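PDB 4JZA: uncharacterized protein from Legionella longbeachae NSW150, which probably acts as a phosphoinositide phosphatase, hydrolysing the 3-phosphate of phosphatidylinositol lipids and so linking the bacterium to lipid metabolism in its host. Local coordinates for residues A[504-515]-A[527-538]. Sequence-based numbering, arbitrary orientation.
Sequences LLDQYQSVLESA and RELFLSSLEQLI
CG anti to the backbone N (chi1 -177°) carries the Tyr508 ring across to helix 527-538, while Arg527, extended through CG, CD and NE, reaches back to the carbonyls of Val511 and Leu512. The tyrosine ring enters a hole lined by Leu531, Leu534, Glu535 and Ile538. Its OH donates to Glu535 OE2 at 2.6 Å, meeting the oxygen on the anti side, with ring and carboxylate planes 64° apart. This buried carboxylate is also held through OE1 by Gln415 and His466, and the hydroxyl has a further partner in Ser484 of helix 482-492.

One helical turn further on, Val511 packs CG1 against Leu531 CD2 at 3.6 Å and its carbonyl faces the arginine. Arg527 NE donates to Val511 O at 3.0 Å, and NH2 to Leu512 O, also 3.0 Å, the latter bond the straighter. Ser514 OG gives Val511 O a second donor, at 2.7 Å. The guanidinium lies between Leu531 CD1 on one face and Ala515 CB on the other, and NH1 turns to Thr477 O, so three backbone carbonyls fix its rotation. From the other helix Leu534 is the returning knob, among Leu504, Gln507, Tyr508 and Val511: CD1 lies on the backbone of Tyr508, and CD2 meets Leu504 CD2 at 3.9 Å. At the far end Ile538 CD1 packs beside Leu505 CD2.

The segment axes approach to 9.7 Å at 153°, making this a near-antiparallel helical hairpin with knobs-into-holes packing and an arginine bonded to carbonyls of the last turn at one end; its second helix leads into strand 545-549 of the mixed sheet in this alpha-beta fold.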
ATOM      1  N   LEU A 504     -12.870  31.118 -22.407  1.00 50.39           N
ATOM      2  CA  LEU A 504     -11.988  30.180 -21.761  1.00 46.77           C
ATOM      3  C   LEU A 504     -10.715  30.029 -22.568  1.00 47.27           C
ATOM      4  O   LEU A 504      -9.642  29.975 -22.005  1.00 47.06           O
ATOM      5  CB  LEU A 504     -12.643  28.817 -21.549  1.00 47.05           C
ATOM      6  CG  LEU A 504     -13.825  28.717 -20.580  1.00 46.48           C
ATOM      7  CD1 LEU A 504     -14.524  27.395 -20.784  1.00 46.86           C
ATOM      8  CD2 LEU A 504     -13.391  28.818 -19.162  1.00 48.12           C
ATOM      9  N   LEU A 505     -10.802  29.959 -23.882  1.00 51.42           N
ATOM     10  CA  LEU A 505      -9.551  29.881 -24.686  1.00 55.19           C
ATOM     11  C   LEU A 505      -8.688  31.146 -24.539  1.00 51.70           C
ATOM     12  O   LEU A 505      -7.480  31.049 -24.445  1.00 51.65           O
ATOM     13  CB  LEU A 505      -9.814  29.565 -26.171  1.00 53.64           C
ATOM     14  CG  LEU A 505     -10.678  28.336 -26.453  1.00 52.58           C
ATOM     15  CD1 LEU A 505     -11.032  28.205 -27.923  1.00 53.47           C
ATOM     16  CD2 LEU A 505      -9.947  27.097 -25.997  1.00 54.23           C
ATOM     17  N   ASP A 506      -9.302  32.309 -24.457  1.00 52.80           N
ATOM     18  CA  ASP A 506      -8.534  33.540 -24.294  1.00 59.91           C
ATOM     19  C   ASP A 506      -7.772  33.485 -22.972  1.00 62.70           C
ATOM     20  O   ASP A 506      -6.561  33.713 -22.912  1.00 64.43           O
ATOM     21  CB  ASP A 506      -9.440  34.792 -24.320  1.00 63.00           C
ATOM     22  CG  ASP A 506     -10.099  35.029 -25.689  1.00 66.36           C
ATOM     23  OD1 ASP A 506      -9.479  34.669 -26.713  1.00 67.35           O
ATOM     24  OD2 ASP A 506     -11.247  35.542 -25.735  1.00 63.97           O
ATOM     25  N   GLN A 507      -8.507  33.179 -21.910  1.00 63.30           N
ATOM     26  CA  GLN A 507      -7.937  33.030 -20.581  1.00 59.68           C
ATOM     27  C   GLN A 507      -6.797  32.013 -20.524  1.00 57.04           C
ATOM     28  O   GLN A 507      -5.751  32.295 -19.974  1.00 61.34           O
ATOM     29  CB  GLN A 507      -9.037  32.655 -19.584  1.00 58.90           C
ATOM     30  CG  GLN A 507      -9.690  33.856 -18.976  1.00 60.06           C
ATOM     31  CD  GLN A 507      -8.629  34.838 -18.449  1.00 64.49           C
ATOM     32  OE1 GLN A 507      -8.722  36.032 -18.687  1.00 64.70           O
ATOM     33  NE2 GLN A 507      -7.608  34.333 -17.750  1.00 67.53           N
ATOM     34  N   TYR A 508      -6.995  30.839 -21.101  1.00 55.84           N
ATOM     35  CA  TYR A 508      -5.973  29.793 -21.094  1.00 53.21           C
ATOM     36  C   TYR A 508      -4.711  30.246 -21.814  1.00 58.09           C
ATOM     37  O   TYR A 508      -3.613  29.964 -21.359  1.00 55.98           O
ATOM     38  CB  TYR A 508      -6.518  28.532 -21.753  1.00 52.72           C
ATOM     39  CG  TYR A 508      -5.580  27.318 -21.756  1.00 52.48           C
ATOM     40  CD1 TYR A 508      -5.288  26.644 -20.593  1.00 49.61           C
ATOM     41  CD2 TYR A 508      -5.027  26.842 -22.932  1.00 51.27           C
ATOM     42  CE1 TYR A 508      -4.451  25.550 -20.588  1.00 49.55           C
ATOM     43  CE2 TYR A 508      -4.203  25.742 -22.940  1.00 51.37           C
ATOM     44  CZ  TYR A 508      -3.920  25.085 -21.761  1.00 51.86           C
ATOM     45  OH  TYR A 508      -3.102  23.973 -21.752  1.00 49.84           O
ATOM     46  N   GLN A 509      -4.866  30.913 -22.963  1.00 64.24           N
ATOM     47  CA  GLN A 509      -3.732  31.479 -23.684  1.00 61.01           C
ATOM     48  C   GLN A 509      -2.991  32.442 -22.773  1.00 56.72           C
ATOM     49  O   GLN A 509      -1.763  32.432 -22.691  1.00 53.40           O
ATOM     50  CB  GLN A 509      -4.249  32.223 -24.889  1.00 69.61           C
ATOM     51  CG  GLN A 509      -3.191  32.871 -25.754  1.00 76.62           C
ATOM     52  CD  GLN A 509      -2.891  32.020 -26.961  1.00 84.78           C
ATOM     53  OE1 GLN A 509      -3.748  31.873 -27.862  1.00 85.54           O
ATOM     54  NE2 GLN A 509      -1.682  31.427 -26.988  1.00 81.78           N
ATOM     55  N   SER A 510      -3.755  33.293 -22.095  1.00 54.03           N
ATOM     56  CA  SER A 510      -3.186  34.350 -21.244  1.00 54.24           C
ATOM     57  C   SER A 510      -2.398  33.834 -20.031  1.00 55.83           C
ATOM     58  O   SER A 510      -1.318  34.289 -19.706  1.00 57.51           O
ATOM     59  CB  SER A 510      -4.317  35.249 -20.755  1.00 55.82           C
ATOM     60  OG  SER A 510      -3.822  36.232 -19.867  1.00 58.74           O
ATOM     61  N   VAL A 511      -2.974  32.881 -19.336  1.00 57.07           N
ATOM     62  CA  VAL A 511      -2.319  32.268 -18.205  1.00 53.89           C
ATOM     63  C   VAL A 511      -1.055  31.518 -18.662  1.00 52.76           C
ATOM     64  O   VAL A 511       0.004  31.659 -18.087  1.00 55.55           O
ATOM     65  CB  VAL A 511      -3.319  31.356 -17.468  1.00 51.03           C
ATOM     66  CG1 VAL A 511      -2.624  30.616 -16.376  1.00 51.08           C
ATOM     67  CG2 VAL A 511      -4.451  32.202 -16.884  1.00 50.83           C
ATOM     68  N   LEU A 512      -1.154  30.742 -19.716  1.00 54.81           N
ATOM     69  CA  LEU A 512       0.013  30.091 -20.298  1.00 60.03           C
ATOM     70  C   LEU A 512       1.149  31.078 -20.556  1.00 64.20           C
ATOM     71  O   LEU A 512       2.292  30.799 -20.215  1.00 63.79           O
ATOM     72  CB  LEU A 512      -0.367  29.465 -21.625  1.00 69.04           C
ATOM     73  CG  LEU A 512       0.204  28.102 -21.925  1.00 79.27           C
ATOM     74  CD1 LEU A 512      -0.948  27.124 -21.889  1.00 88.03           C
ATOM     75  CD2 LEU A 512       0.819  28.091 -23.310  1.00 83.63           C
ATOM     76  N   GLU A 513       0.829  32.238 -21.157  1.00 71.03           N
ATOM     77  CA  GLU A 513       1.850  33.245 -21.535  1.00 69.22           C
ATOM     78  C   GLU A 513       2.407  34.057 -20.357  1.00 65.15           C
ATOM     79  O   GLU A 513       3.538  34.559 -20.417  1.00 63.62           O
ATOM     80  CB  GLU A 513       1.324  34.190 -22.627  1.00 72.93           C
ATOM     81  CG  GLU A 513       1.356  33.597 -24.034  1.00 76.63           C
ATOM     82  CD  GLU A 513       0.816  34.561 -25.094  1.00 85.69           C
ATOM     83  OE1 GLU A 513       0.865  35.794 -24.867  1.00 85.07           O
ATOM     84  OE2 GLU A 513       0.321  34.088 -26.146  1.00 84.73           O
ATOM     85  N   SER A 514       1.623  34.137 -19.281  1.00 63.84           N
ATOM     86  CA  SER A 514       1.953  34.923 -18.100  1.00 59.60           C
ATOM     87  C   SER A 514       3.305  34.595 -17.497  1.00 62.41           C
ATOM     88  O   SER A 514       3.845  35.404 -16.751  1.00 68.08           O
ATOM     89  CB  SER A 514       0.902  34.724 -17.030  1.00 57.59           C
ATOM     90  OG  SER A 514       1.098  33.458 -16.446  1.00 59.24           O
ATOM     91  N   ALA A 515       3.839  33.417 -17.801  1.00 67.97           N
ATOM     92  CA  ALA A 515       5.178  33.016 -17.346  1.00 74.26           C
ATOM     93  C   ALA A 515       6.348  33.782 -18.011  1.00 80.60           C
ATOM     94  O   ALA A 515       7.410  33.905 -17.417  1.00 73.61           O
ATOM     95  CB  ALA A 515       5.375  31.514 -17.546  1.00 70.97           C
ATOM     96  N   ARG A 527      -0.798  29.525 -11.043  1.00 42.31           N
ATOM     97  CA  ARG A 527      -0.820  29.463 -12.478  1.00 45.89           C
ATOM     98  C   ARG A 527      -1.157  28.035 -12.868  1.00 50.03           C
ATOM     99  O   ARG A 527      -2.037  27.817 -13.733  1.00 50.99           O
ATOM    100  CB  ARG A 527       0.497  29.895 -13.084  1.00 48.37           C
ATOM    101  CG  ARG A 527       0.601  29.637 -14.585  1.00 50.12           C
ATOM    102  CD  ARG A 527       1.760  30.421 -15.195  1.00 52.80           C
ATOM    103  NE  ARG A 527       2.027  30.013 -16.563  1.00 54.13           N
ATOM    104  CZ  ARG A 527       2.713  28.934 -16.924  1.00 53.56           C
ATOM    105  NH1 ARG A 527       3.239  28.119 -16.015  1.00 56.49           N
ATOM    106  NH2 ARG A 527       2.872  28.665 -18.219  1.00 52.81           N
ATOM    107  N   GLU A 528      -0.497  27.066 -12.212  1.00 46.96           N
ATOM    108  CA  GLU A 528      -0.770  25.654 -12.470  1.00 48.03           C
ATOM    109  C   GLU A 528      -2.227  25.216 -12.261  1.00 44.30           C
ATOM    110  O   GLU A 528      -2.732  24.391 -13.003  1.00 46.41           O
ATOM    111  CB  GLU A 528       0.130  24.769 -11.614  1.00 50.61           C
ATOM    112  CG  GLU A 528       1.591  24.891 -11.967  1.00 55.38           C
ATOM    113  CD  GLU A 528       1.937  24.526 -13.399  1.00 57.73           C
ATOM    114  OE1 GLU A 528       1.363  23.626 -13.970  1.00 58.85           O
ATOM    115  OE2 GLU A 528       2.836  25.106 -13.975  1.00 52.01           O
ATOM    116  N   LEU A 529      -2.867  25.722 -11.227  1.00 41.46           N
ATOM    117  CA  LEU A 529      -4.181  25.299 -10.904  1.00 43.94           C
ATOM    118  C   LEU A 529      -5.103  25.872 -11.924  1.00 47.81           C
ATOM    119  O   LEU A 529      -6.079  25.208 -12.318  1.00 50.66           O
ATOM    120  CB  LEU A 529      -4.568  25.777  -9.515  1.00 47.37           C
ATOM    121  CG  LEU A 529      -3.775  25.150  -8.366  1.00 48.19           C
ATOM    122  CD1 LEU A 529      -4.232  25.798  -7.081  1.00 53.39           C
ATOM    123  CD2 LEU A 529      -3.987  23.661  -8.269  1.00 50.11           C
ATOM    124  N   PHE A 530      -4.796  27.103 -12.357  1.00 46.18           N
ATOM    125  CA  PHE A 530      -5.571  27.734 -13.423  1.00 44.44           C
ATOM    126  C   PHE A 530      -5.378  27.055 -14.769  1.00 45.15           C
ATOM    127  O   PHE A 530      -6.349  26.809 -15.481  1.00 46.37           O
ATOM    128  CB  PHE A 530      -5.268  29.219 -13.550  1.00 43.64           C
ATOM    129  CG  PHE A 530      -6.149  30.069 -12.711  1.00 41.67           C
ATOM    130  CD1 PHE A 530      -7.408  30.358 -13.124  1.00 39.85           C
ATOM    131  CD2 PHE A 530      -5.715  30.565 -11.497  1.00 41.37           C
ATOM    132  CE1 PHE A 530      -8.234  31.125 -12.347  1.00 40.50           C
ATOM    133  CE2 PHE A 530      -6.528  31.346 -10.707  1.00 39.75           C
ATOM    134  CZ  PHE A 530      -7.794  31.635 -11.141  1.00 41.28           C
ATOM    135  N   LEU A 531      -4.146  26.723 -15.127  1.00 44.76           N
ATOM    136  CA  LEU A 531      -3.950  25.952 -16.326  1.00 43.53           C
ATOM    137  C   LEU A 531      -4.704  24.668 -16.252  1.00 44.91           C
ATOM    138  O   LEU A 531      -5.371  24.352 -17.203  1.00 46.80           O
ATOM    139  CB  LEU A 531      -2.498  25.639 -16.545  1.00 46.32           C
ATOM    140  CG  LEU A 531      -1.669  26.875 -16.870  1.00 48.95           C
ATOM    141  CD1 LEU A 531      -0.248  26.397 -16.946  1.00 50.63           C
ATOM    142  CD2 LEU A 531      -2.086  27.544 -18.177  1.00 49.61           C
ATOM    143  N   SER A 532      -4.640  23.925 -15.135  1.00 47.47           N
ATOM    144  CA  SER A 532      -5.273  22.602 -15.092  1.00 46.84           C
ATOM    145  C   SER A 532      -6.812  22.757 -15.085  1.00 45.19           C
ATOM    146  O   SER A 532      -7.522  22.032 -15.782  1.00 41.87           O
ATOM    147  CB  SER A 532      -4.690  21.698 -13.961  1.00 50.74           C
ATOM    148  OG  SER A 532      -5.122  22.064 -12.667  1.00 59.80           O
ATOM    149  N   SER A 533      -7.326  23.768 -14.388  1.00 46.09           N
ATOM    150  CA  SER A 533      -8.776  23.969 -14.303  1.00 44.54           C
ATOM    151  C   SER A 533      -9.328  24.385 -15.644  1.00 46.48           C
ATOM    152  O   SER A 533     -10.405  23.932 -16.025  1.00 50.92           O
ATOM    153  CB  SER A 533      -9.167  24.997 -13.231  1.00 43.07           C
ATOM    154  OG  SER A 533      -9.129  24.462 -11.917  1.00 41.59           O
ATOM    155  N   LEU A 534      -8.606  25.237 -16.372  1.00 48.23           N
ATOM    156  CA  LEU A 534      -9.123  25.759 -17.668  1.00 48.22           C
ATOM    157  C   LEU A 534      -9.201  24.630 -18.707  1.00 47.95           C
ATOM    158  O   LEU A 534     -10.224  24.462 -19.322  1.00 48.50           O
ATOM    159  CB  LEU A 534      -8.307  26.964 -18.178  1.00 47.04           C
ATOM    160  CG  LEU A 534      -8.529  28.235 -17.345  1.00 47.53           C
ATOM    161  CD1 LEU A 534      -7.478  29.262 -17.683  1.00 46.89           C
ATOM    162  CD2 LEU A 534      -9.911  28.842 -17.504  1.00 49.01           C
ATOM    163  N   GLU A 535      -8.157  23.809 -18.809  1.00 49.21           N
ATOM    164  CA  GLU A 535      -8.195  22.620 -19.616  1.00 49.78           C
ATOM    165  C   GLU A 535      -9.433  21.799 -19.329  1.00 50.79           C
ATOM    166  O   GLU A 535     -10.063  21.321 -20.269  1.00 53.62           O
ATOM    167  CB  GLU A 535      -6.981  21.760 -19.372  1.00 49.27           C
ATOM    168  CG  GLU A 535      -5.712  22.404 -19.868  1.00 53.17           C
ATOM    169  CD  GLU A 535      -4.441  21.626 -19.517  1.00 57.58           C
ATOM    170  OE1 GLU A 535      -4.478  20.502 -18.916  1.00 55.93           O
ATOM    171  OE2 GLU A 535      -3.372  22.177 -19.858  1.00 59.21           O
ATOM    172  N   GLN A 536      -9.795  21.630 -18.056  1.00 48.81           N
ATOM    173  CA  GLN A 536     -10.961  20.798 -17.727  1.00 46.31           C
ATOM    174  C   GLN A 536     -12.202  21.525 -18.115  1.00 44.12           C
ATOM    175  O   GLN A 536     -13.164  20.911 -18.544  1.00 45.87           O
ATOM    176  CB  GLN A 536     -11.075  20.466 -16.247  1.00 45.61           C
ATOM    177  CG  GLN A 536      -9.952  19.624 -15.709  1.00 48.04           C
ATOM    178  CD  GLN A 536     -10.105  18.187 -16.008  1.00 50.24           C
ATOM    179  OE1 GLN A 536     -11.141  17.764 -16.517  1.00 55.80           O
ATOM    180  NE2 GLN A 536      -9.067  17.401 -15.701  1.00 49.59           N
ATOM    181  N   LEU A 537     -12.213  22.828 -17.916  1.00 43.94           N
ATOM    182  CA  LEU A 537     -13.409  23.605 -18.224  1.00 44.62           C
ATOM    183  C   LEU A 537     -13.614  23.651 -19.738  1.00 47.39           C
ATOM    184  O   LEU A 537     -14.739  23.572 -20.218  1.00 53.27           O
ATOM    185  CB  LEU A 537     -13.314  24.998 -17.636  1.00 42.44           C
ATOM    186  CG  LEU A 537     -13.528  25.062 -16.107  1.00 41.83           C
ATOM    187  CD1 LEU A 537     -13.162  26.457 -15.647  1.00 39.32           C
ATOM    188  CD2 LEU A 537     -14.928  24.699 -15.580  1.00 40.49           C
ATOM    189  N   ILE A 538     -12.526  23.721 -20.490  1.00 43.97           N
ATOM    190  CA  ILE A 538     -12.605  23.652 -21.924  1.00 43.08           C
ATOM    191  C   ILE A 538     -13.231  22.348 -22.374  1.00 46.00           C
ATOM    192  O   ILE A 538     -14.227  22.359 -23.092  1.00 50.86           O
ATOM    193  CB  ILE A 538     -11.223  23.874 -22.562  1.00 43.27           C
ATOM    194  CG1 ILE A 538     -10.840  25.354 -22.416  1.00 44.35           C
ATOM    195  CG2 ILE A 538     -11.223  23.535 -24.045  1.00 45.56           C
ATOM    196  CD1 ILE A 538      -9.339  25.609 -22.493  1.00 45.70           C
TER